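Local atomic coordinates of glutamate--tRNA ligase (Methanothermobacter thermautotrophicus, PDB entry 3AII), a protein that probably catalyses the ATP-dependent attachment of glutamate to its tRNA, activating the amino acid as Glu-AMP before transferring it to the acceptor end. Residues L90-N104 and Y123-E136. Sequence-based numbering, arbitrary orientation.
Sequences LAGVKGEVVLRFAPN and YARKYDGRLILRIE. With CA (calcium ion), chain E.
Leu90 overlaps two tyrosines of 123-136 that meet edge-on: its CD1 lies over one face of the Tyr123 ring in a CH-pi contact, 3.7 Å from the centroid, while CD2 packs on Tyr127 CE1 at 3.4 Å. The Tyr127 hydroxyl accepts a hydrogen bond from Leu90 N (2.7 Å to OH), and Val97 CG2 and Val93 CG2 approach the same ring obliquely. Replacing Tyr127 by alanine would probably leave the Leu90 amide without its acceptor and open a gap beside Leu90 CD2 and Val93 CG2. Asp128, with positive phi, is the C-prime residue of a Schellman motif ending helix 111-126, and Gly129 O binds a calcium ion at 2.4 Å. Strands 98-101 and 130-135 pair in parallel, from Arg130 N to Val97 O through Phe101 N to Ile132 O (2.8 Å), then Arg134 N to Phe101 O and Glu136 N to Pro103 O. This first beta-alpha-beta unit of the class I catalytic domain leads into the predicted 'HIGH' region, which begins with Pro103 and Asn104. Arg134 grips Glu136 OE2 side-on through NE (2.8 Å) and NH1, its chain running out trans from the backbone N (chi1 -179°) and bending at chi3. Arg134 NH1 also lies over the Arg100 guanidinium, 3.5 Å from Arg100 NH2, with the planes 81° apart. Both arginines form salt bridges with Asp282, so its carboxylate and that of Glu136 probably offset the two neighbouring positive charges.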
loop_
_atom_site.group_PDB
_atom_site.type_symbol
_atom_site.label_atom_id
_atom_site.label_comp_id
_atom_site.label_asym_id
_atom_site.label_seq_id
_atom_site.Cartn_x
_atom_site.Cartn_y
_atom_site.Cartn_z
ATOM N N LEU A 90 -6.144 -7.358 24.017
ATOM C CA LEU A 90 -7.488 -6.872 23.734
ATOM C C LEU A 90 -8.314 -6.882 25.015
ATOM O O LEU A 90 -8.106 -7.718 25.894
ATOM C CB LEU A 90 -8.158 -7.749 22.673
ATOM C CG LEU A 90 -8.033 -7.317 21.204
ATOM C CD1 LEU A 90 -6.930 -6.301 20.998
ATOM C CD2 LEU A 90 -7.866 -8.506 20.260
ATOM N N ALA A 91 -9.258 -5.952 25.118
ATOM C CA ALA A 91 -10.135 -5.876 26.286
ATOM C C ALA A 91 -11.413 -6.665 26.061
ATOM O O ALA A 91 -11.820 -6.899 24.926
ATOM C CB ALA A 91 -10.470 -4.447 26.608
ATOM N N GLY A 92 -12.060 -7.051 27.152
ATOM C CA GLY A 92 -13.368 -7.670 27.084
ATOM C C GLY A 92 -13.465 -8.928 26.249
ATOM O O GLY A 92 -14.557 -9.275 25.799
ATOM N N VAL A 93 -12.343 -9.613 26.042
ATOM C CA VAL A 93 -12.363 -10.904 25.358
ATOM C C VAL A 93 -13.219 -11.905 26.131
ATOM O O VAL A 93 -12.896 -12.274 27.256
ATOM C CB VAL A 93 -10.946 -11.493 25.197
ATOM C CG1 VAL A 93 -11.017 -12.953 24.745
ATOM C CG2 VAL A 93 -10.141 -10.670 24.215
ATOM N N LYS A 94 -14.317 -12.335 25.522
ATOM C CA LYS A 94 -15.126 -13.432 26.041
ATOM C C LYS A 94 -15.533 -14.330 24.886
ATOM O O LYS A 94 -16.238 -13.903 23.970
ATOM C CB LYS A 94 -16.356 -12.934 26.804
ATOM C CG LYS A 94 -17.202 -11.910 26.074
ATOM C CD LYS A 94 -18.452 -11.623 26.884
ATOM C CE LYS A 94 -18.979 -10.224 26.632
ATOM N NZ LYS A 94 -19.862 -9.787 27.749
ATOM N N GLY A 95 -15.073 -15.576 24.929
ATOM C CA GLY A 95 -15.284 -16.488 23.825
ATOM C C GLY A 95 -14.411 -16.113 22.640
ATOM O O GLY A 95 -13.394 -15.434 22.789
ATOM N N GLU A 96 -14.821 -16.550 21.459
ATOM C CA GLU A 96 -14.036 -16.346 20.252
ATOM C C GLU A 96 -13.875 -14.869 19.880
ATOM O O GLU A 96 -14.802 -14.072 20.041
ATOM C CB GLU A 96 -14.643 -17.150 19.096
ATOM C CG GLU A 96 -16.131 -17.455 19.251
ATOM C CD GLU A 96 -16.442 -18.953 19.293
ATOM O OE1 GLU A 96 -17.633 -19.317 19.154
ATOM O OE2 GLU A 96 -15.503 -19.765 19.460
ATOM N N VAL A 97 -12.684 -14.515 19.403
ATOM C CA VAL A 97 -12.397 -13.172 18.908
ATOM C C VAL A 97 -12.660 -13.139 17.400
ATOM O O VAL A 97 -12.222 -14.037 16.682
ATOM C CB VAL A 97 -10.926 -12.786 19.194
ATOM C CG1 VAL A 97 -10.512 -11.547 18.416
ATOM C CG2 VAL A 97 -10.708 -12.595 20.701
ATOM N N VAL A 98 -13.378 -12.112 16.936
ATOM C CA VAL A 98 -13.671 -11.945 15.502
ATOM C C VAL A 98 -13.358 -10.515 15.087
ATOM O O VAL A 98 -13.925 -9.565 15.647
ATOM C CB VAL A 98 -15.151 -12.241 15.206
ATOM C CG1 VAL A 98 -15.433 -12.129 13.688
ATOM C CG2 VAL A 98 -15.537 -13.611 15.738
ATOM N N LEU A 99 -12.456 -10.370 14.123
ATOM C CA LEU A 99 -12.014 -9.067 13.648
ATOM C C LEU A 99 -12.339 -8.956 12.171
ATOM O O LEU A 99 -12.672 -9.954 11.531
ATOM C CB LEU A 99 -10.513 -8.928 13.877
ATOM C CG LEU A 99 -10.096 -9.112 15.341
ATOM C CD1 LEU A 99 -9.023 -10.192 15.455
ATOM C CD2 LEU A 99 -9.611 -7.798 15.919
ATOM N N ARG A 100 -12.274 -7.753 11.622
ATOM C CA ARG A 100 -12.487 -7.616 10.186
ATOM C C ARG A 100 -11.509 -6.625 9.580
ATOM O O ARG A 100 -10.931 -5.771 10.282
ATOM C CB ARG A 100 -13.942 -7.218 9.873
ATOM C CG ARG A 100 -14.234 -5.701 9.915
ATOM C CD ARG A 100 -14.076 -5.074 11.278
ATOM N NE ARG A 100 -15.090 -4.026 11.485
ATOM C CZ ARG A 100 -14.882 -2.726 11.297
ATOM N NH1 ARG A 100 -13.694 -2.267 10.901
ATOM N NH2 ARG A 100 -15.878 -1.870 11.507
ATOM N N PHE A 101 -11.280 -6.775 8.277
ATOM C CA PHE A 101 -10.512 -5.806 7.499
ATOM C C PHE A 101 -11.498 -5.377 6.430
ATOM O O PHE A 101 -12.030 -6.228 5.719
ATOM C CB PHE A 101 -9.279 -6.447 6.849
ATOM C CG PHE A 101 -8.605 -5.561 5.836
ATOM C CD1 PHE A 101 -8.163 -4.293 6.190
ATOM C CD2 PHE A 101 -8.432 -5.983 4.531
ATOM C CE1 PHE A 101 -7.554 -3.460 5.250
ATOM C CE2 PHE A 101 -7.835 -5.169 3.581
ATOM C CZ PHE A 101 -7.399 -3.901 3.937
ATOM N N ALA A 102 -11.771 -4.080 6.337
ATOM C CA ALA A 102 -12.929 -3.620 5.549
ATOM C C ALA A 102 -12.588 -2.486 4.589
ATOM O O ALA A 102 -12.969 -1.330 4.822
ATOM C CB ALA A 102 -14.066 -3.194 6.486
ATOM N N PRO A 103 -11.895 -2.810 3.487
ATOM C CA PRO A 103 -11.492 -1.781 2.525
ATOM C C PRO A 103 -12.610 -1.441 1.555
ATOM O O PRO A 103 -13.508 -2.260 1.347
ATOM C CB PRO A 103 -10.346 -2.455 1.762
ATOM C CG PRO A 103 -10.715 -3.924 1.776
ATOM C CD PRO A 103 -11.432 -4.156 3.100
ATOM N N ASN A 104 -12.551 -0.250 0.967
ATOM C CA ASN A 104 -13.418 0.080 -0.165
ATOM C C ASN A 104 -12.745 -0.339 -1.459
ATOM O O ASN A 104 -11.518 -0.324 -1.558
ATOM C CB ASN A 104 -13.691 1.581 -0.222
ATOM C CG ASN A 104 -14.166 2.133 1.094
ATOM O OD1 ASN A 104 -15.248 1.787 1.569
ATOM N ND2 ASN A 104 -13.361 3.000 1.698
ATOM N N TYR A 123 -3.799 -9.916 15.379
ATOM C CA TYR A 123 -4.647 -10.179 16.539
ATOM C C TYR A 123 -5.458 -11.457 16.383
ATOM O O TYR A 123 -5.690 -12.168 17.353
ATOM C CB TYR A 123 -5.555 -8.994 16.865
ATOM C CG TYR A 123 -4.874 -7.973 17.737
ATOM C CD1 TYR A 123 -4.466 -6.753 17.223
ATOM C CD2 TYR A 123 -4.610 -8.248 19.074
ATOM C CE1 TYR A 123 -3.824 -5.820 18.023
ATOM C CE2 TYR A 123 -3.970 -7.325 19.878
ATOM C CZ TYR A 123 -3.584 -6.115 19.349
ATOM O OH TYR A 123 -2.950 -5.199 20.154
ATOM N N ALA A 124 -5.894 -11.751 15.161
ATOM C CA ALA A 124 -6.622 -12.993 14.924
ATOM C C ALA A 124 -5.711 -14.194 15.199
ATOM O O ALA A 124 -6.154 -15.193 15.770
ATOM C CB ALA A 124 -7.188 -13.032 13.489
ATOM N N ARG A 125 -4.442 -14.082 14.813
ATOM C CA ARG A 125 -3.472 -15.141 15.098
ATOM C C ARG A 125 -3.248 -15.265 16.599
ATOM O O ARG A 125 -3.373 -16.347 17.172
ATOM C CB ARG A 125 -2.137 -14.864 14.411
ATOM C CG ARG A 125 -2.116 -15.191 12.930
ATOM C CD ARG A 125 -0.722 -15.641 12.500
ATOM N NE ARG A 125 0.308 -14.701 12.931
ATOM C CZ ARG A 125 1.357 -14.351 12.195
ATOM N NH1 ARG A 125 2.239 -13.484 12.672
ATOM N NH2 ARG A 125 1.525 -14.864 10.984
ATOM N N LYS A 126 -2.926 -14.137 17.220
ATOM C CA LYS A 126 -2.688 -14.078 18.660
ATOM C C LYS A 126 -3.814 -14.722 19.476
ATOM O O LYS A 126 -3.553 -15.481 20.411
ATOM C CB LYS A 126 -2.504 -12.620 19.087
ATOM C CG LYS A 126 -2.151 -12.410 20.554
ATOM C CD LYS A 126 -2.172 -10.922 20.893
ATOM C CE LYS A 126 -1.148 -10.563 21.960
ATOM N NZ LYS A 126 -1.353 -11.319 23.221
ATOM N N TYR A 127 -5.065 -14.425 19.125
ATOM C CA TYR A 127 -6.216 -14.910 19.889
ATOM C C TYR A 127 -6.888 -16.156 19.310
ATOM O O TYR A 127 -7.954 -16.558 19.774
ATOM C CB TYR A 127 -7.247 -13.790 20.078
ATOM C CG TYR A 127 -6.781 -12.766 21.073
ATOM C CD1 TYR A 127 -6.080 -11.648 20.665
ATOM C CD2 TYR A 127 -7.000 -12.945 22.434
ATOM C CE1 TYR A 127 -5.624 -10.716 21.577
ATOM C CE2 TYR A 127 -6.551 -12.021 23.353
ATOM C CZ TYR A 127 -5.860 -10.910 22.919
ATOM O OH TYR A 127 -5.410 -9.980 23.826
ATOM N N ASP A 128 -6.254 -16.762 18.308
ATOM C CA ASP A 128 -6.798 -17.954 17.673
ATOM C C ASP A 128 -8.232 -17.678 17.215
ATOM O O ASP A 128 -9.110 -18.535 17.321
ATOM C CB ASP A 128 -6.777 -19.134 18.652
ATOM C CG ASP A 128 -7.032 -20.471 17.971
ATOM O OD1 ASP A 128 -7.518 -21.402 18.651
ATOM O OD2 ASP A 128 -6.745 -20.593 16.759
ATOM N N GLY A 129 -8.465 -16.469 16.711
ATOM C CA GLY A 129 -9.808 -16.077 16.303
ATOM C C GLY A 129 -9.996 -16.084 14.792
ATOM O O GLY A 129 -9.232 -16.707 14.065
ATOM N N ARG A 130 -11.019 -15.384 14.317
ATOM C CA ARG A 130 -11.285 -15.320 12.886
ATOM C C ARG A 130 -11.126 -13.911 12.351
ATOM O O ARG A 130 -11.262 -12.941 13.093
ATOM C CB ARG A 130 -12.688 -15.849 12.575
ATOM C CG ARG A 130 -12.761 -17.371 12.672
ATOM C CD ARG A 130 -14.126 -17.900 12.263
ATOM N NE ARG A 130 -15.177 -17.250 13.016
ATOM C CZ ARG A 130 -16.136 -16.509 12.483
ATOM N NH1 ARG A 130 -16.205 -16.337 11.169
ATOM N NH2 ARG A 130 -17.040 -15.956 13.268
ATOM N N LEU A 131 -10.831 -13.808 11.065
ATOM C CA LEU A 131 -10.732 -12.516 10.401
ATOM C C LEU A 131 -11.682 -12.531 9.217
ATOM O O LEU A 131 -11.644 -13.464 8.405
ATOM C CB LEU A 131 -9.309 -12.264 9.908
ATOM C CG LEU A 131 -9.033 -10.974 9.116
ATOM C CD1 LEU A 131 -9.394 -9.759 9.978
ATOM C CD2 LEU A 131 -7.599 -10.882 8.644
ATOM N N ILE A 132 -12.499 -11.484 9.113
ATOM C CA ILE A 132 -13.442 -11.336 8.011
ATOM C C ILE A 132 -12.941 -10.259 7.041
ATOM O O ILE A 132 -12.529 -9.176 7.454
ATOM C CB ILE A 132 -14.831 -10.950 8.534
ATOM C CG1 ILE A 132 -15.390 -12.062 9.435
ATOM C CG2 ILE A 132 -15.780 -10.701 7.360
ATOM C CD1 ILE A 132 -16.662 -11.655 10.208
ATOM N N LEU A 133 -12.921 -10.582 5.750
ATOM C CA LEU A 133 -12.673 -9.566 4.723
ATOM C C LEU A 133 -14.040 -9.060 4.299
ATOM O O LEU A 133 -14.855 -9.835 3.834
ATOM C CB LEU A 133 -11.935 -10.159 3.515
ATOM C CG LEU A 133 -11.861 -9.218 2.305
ATOM C CD1 LEU A 133 -11.056 -7.946 2.641
ATOM C CD2 LEU A 133 -11.224 -9.920 1.103
ATOM N N ARG A 134 -14.307 -7.764 4.482
ATOM C CA ARG A 134 -15.587 -7.211 4.082
ATOM C C ARG A 134 -15.330 -6.090 3.091
ATOM O O ARG A 134 -14.778 -5.046 3.450
ATOM C CB ARG A 134 -16.377 -6.698 5.291
ATOM C CG ARG A 134 -17.750 -6.123 4.926
ATOM C CD ARG A 134 -18.633 -5.819 6.171
ATOM N NE ARG A 134 -18.096 -4.686 6.920
ATOM C CZ ARG A 134 -17.974 -4.634 8.248
ATOM N NH1 ARG A 134 -17.470 -3.543 8.821
ATOM N NH2 ARG A 134 -18.344 -5.665 9.000
ATOM N N ILE A 135 -15.733 -6.303 1.844
ATOM C CA ILE A 135 -15.530 -5.288 0.819
ATOM C C ILE A 135 -16.671 -4.291 0.881
ATOM O O ILE A 135 -17.838 -4.643 0.683
ATOM C CB ILE A 135 -15.495 -5.895 -0.593
ATOM C CG1 ILE A 135 -14.478 -7.036 -0.681
ATOM C CG2 ILE A 135 -15.200 -4.808 -1.612
ATOM C CD1 ILE A 135 -13.086 -6.627 -0.387
ATOM N N GLU A 136 -16.334 -3.039 1.168
ATOM C CA GLU A 136 -17.343 -2.036 1.468
ATOM C C GLU A 136 -17.627 -1.185 0.226
ATOM O O GLU A 136 -17.088 -0.086 0.050
ATOM C CB GLU A 136 -16.916 -1.227 2.700
ATOM C CG GLU A 136 -16.866 -2.131 3.942
ATOM C CD GLU A 136 -16.872 -1.397 5.281
ATOM O OE1 GLU A 136 -16.530 -0.191 5.320
ATOM O OE2 GLU A 136 -17.200 -2.057 6.294
HETATM CA CA CA E . -7.694 -18.233 12.943
HETATM O O HOH W 1 -10.853 -16.750 19.547
HETATM O O HOH W 2 -14.159 0.940 4.018
HETATM O O HOH W 3 -6.128 -17.823 14.729
HETATM O O HOH W 4 -8.156 -20.142 14.432
HETATM O O HOH W 5 -6.432 -19.372 11.519
HETATM O O HOH W 6 -9.802 -19.357 11.989
#